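Local coordinates for protein PpiC-type peptidyl-prolyl cis-trans isomerase (Novosphingobium aromaticivorans, PDB 3GPK) that probably catalyses the cis-trans isomerisation of peptide bonds preceding proline, this chain being the PpiC-type (parvulin-like) rotamase domain of a longer periplasmic protein, at residues A74-S79 with Q84-V89. Numbering follows the deposited sequence.
Sequences ATTAAS and QLAGPV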
loop_
_atom_site.group_PDB
_atom_site.type_symbol
_atom_site.label_atom_id
_atom_site.label_comp_id
_atom_site.label_asym_id
_atom_site.label_seq_id
_atom_site.Cartn_x
_atom_site.Cartn_y
_atom_site.Cartn_z
ATOM N N ALA A 74 -5.300 6.517 -3.615
ATOM C CA ALA A 74 -6.587 6.784 -2.980
ATOM C C ALA A 74 -7.710 6.082 -3.739
ATOM O O ALA A 74 -8.576 5.436 -3.142
ATOM C CB ALA A 74 -6.847 8.287 -2.944
ATOM N N THR A 75 -7.694 6.209 -5.061
ATOM C CA THR A 75 -8.722 5.582 -5.878
ATOM C C THR A 75 -8.607 4.054 -5.860
ATOM O O THR A 75 -9.605 3.355 -6.023
ATOM C CB THR A 75 -8.683 6.112 -7.335
ATOM O OG1 THR A 75 -7.386 5.902 -7.901
ATOM C CG2 THR A 75 -9.003 7.604 -7.364
ATOM N N THR A 76 -7.397 3.536 -5.645
ATOM C CA THR A 76 -7.199 2.090 -5.582
ATOM C C THR A 76 -7.730 1.566 -4.250
ATOM O O THR A 76 -8.448 0.560 -4.198
ATOM C CB THR A 76 -5.696 1.699 -5.683
ATOM O OG1 THR A 76 -5.192 2.012 -6.987
ATOM C CG2 THR A 76 -5.524 0.207 -5.424
ATOM N N ALA A 77 -7.362 2.257 -3.176
ATOM C CA ALA A 77 -7.770 1.889 -1.828
ATOM C C ALA A 77 -9.283 1.926 -1.653
ATOM O O ALA A 77 -9.852 1.100 -0.941
ATOM C CB ALA A 77 -7.109 2.824 -0.812
ATOM N N ALA A 78 -9.932 2.883 -2.309
ATOM C CA ALA A 78 -11.378 3.022 -2.199
ATOM C C ALA A 78 -12.148 1.805 -2.703
ATOM O O ALA A 78 -13.255 1.538 -2.234
ATOM C CB ALA A 78 -11.843 4.276 -2.944
ATOM N N SER A 79 -11.565 1.070 -3.647
ATOM C CA SER A 79 -12.220 -0.111 -4.215
ATOM C C SER A 79 -11.761 -1.439 -3.623
ATOM O O SER A 79 -12.341 -2.483 -3.917
ATOM C CB SER A 79 -12.006 -0.156 -5.731
ATOM O OG SER A 79 -12.587 0.968 -6.365
ATOM N N GLN A 84 -7.049 -7.589 1.379
ATOM C CA GLN A 84 -6.525 -7.826 0.045
ATOM C C GLN A 84 -5.300 -6.975 -0.248
ATOM O O GLN A 84 -5.050 -5.975 0.418
ATOM C CB GLN A 84 -7.595 -7.543 -1.009
ATOM C CG GLN A 84 -8.880 -8.324 -0.807
ATOM C CD GLN A 84 -9.857 -8.147 -1.949
ATOM O OE1 GLN A 84 -11.047 -8.435 -1.812
ATOM N NE2 GLN A 84 -9.359 -7.677 -3.087
ATOM N N LEU A 85 -4.542 -7.403 -1.253
ATOM C CA LEU A 85 -3.346 -6.704 -1.712
ATOM C C LEU A 85 -3.719 -6.047 -3.034
ATOM O O LEU A 85 -4.571 -6.557 -3.757
ATOM C CB LEU A 85 -2.213 -7.700 -1.960
ATOM C CG LEU A 85 -1.622 -8.423 -0.753
ATOM C CD1 LEU A 85 -0.912 -9.701 -1.214
ATOM C CD2 LEU A 85 -0.669 -7.488 -0.023
ATOM N N ALA A 86 -3.087 -4.922 -3.355
ATOM C CA ALA A 86 -3.359 -4.237 -4.612
ATOM C C ALA A 86 -2.060 -3.691 -5.187
ATOM O O ALA A 86 -1.155 -3.327 -4.448
ATOM C CB ALA A 86 -4.352 -3.097 -4.391
ATOM N N GLY A 87 -1.965 -3.647 -6.509
ATOM C CA GLY A 87 -0.764 -3.123 -7.119
ATOM C C GLY A 87 0.025 -4.149 -7.904
ATOM O O GLY A 87 -0.422 -5.287 -8.083
ATOM N N PRO A 88 1.222 -3.775 -8.374
ATOM C CA PRO A 88 1.776 -2.434 -8.155
ATOM C C PRO A 88 0.992 -1.320 -8.837
ATOM O O PRO A 88 0.502 -1.478 -9.960
ATOM C CB PRO A 88 3.208 -2.552 -8.680
ATOM C CG PRO A 88 3.152 -3.678 -9.634
ATOM C CD PRO A 88 2.188 -4.651 -9.055
ATOM N N VAL A 89 0.868 -0.199 -8.137
ATOM C CA VAL A 89 0.153 0.961 -8.652
ATOM C C VAL A 89 1.160 2.062 -8.946
ATOM O O VAL A 89 1.925 2.457 -8.063
ATOM C CB VAL A 89 -0.859 1.502 -7.617
ATOM C CG1 VAL A 89 -1.579 2.720 -8.175
ATOM C CG2 VAL A 89 -1.859 0.420 -7.245
#
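Within residues 74-79, Thr76 alone reaches the strand, touching Ala86 and Val89 with its two branches. The apolar part comes from its methyl: Thr76 CG2 lies 3.7 Å from Ala86 CB, and Val89 CG2 is a more distant neighbour of Thr76 CG2 at 4.1 Å. With chi1 at -67°, OG1 lies beside the backbone N and anti to the carbonyl carbon, on the Val89 side, and CG2, anti to the N, is turned to Ala86. Thr76 OG1 meets both methyls of the valine as van der Waals neighbours, 3.7 Å from Val89 CG2 and 3.9 Å from Val89 CG1. The side chains of all three residues set out toward the other segment, while those of Thr76 and Val89 pass each other in opposite directions. The 7.5 Å between Thr76 CA and Ala86 CA, where the backbones come nearest, is spanned by the CG2 methyl of Thr76 and the CB of Ala86. The patch is slight, burying 113 Å² in all.

The polar interaction of Thr76 stays within its own helix. Its OG1 hydrogen-bonds to the carbonyl oxygen of Glu72, one turn earlier, so its hydroxyl proton is used within the helix while the oxygen lies against the valine methyls. Replacing Thr76 by alanine removes both CG2 and OG1, and is likely to leave Ala86 CB and the Val89 methyls less covered and the carbonyl oxygen of Glu72 without this hydroxyl.

In the PpiC-type, parvulin-like domain, a short loop including Met80 and Gln84 joins helix 71-79 to strand 85-91, and the contact packs this consecutive pair together. Val89 also touches Glu72 and Leu73 of the same helix, and Ala86 touches Met80. The strand edges the four-stranded antiparallel sheet, bonded through its backbone to strand 94-104; Leu85 and Pro88 pack against helix 22-37.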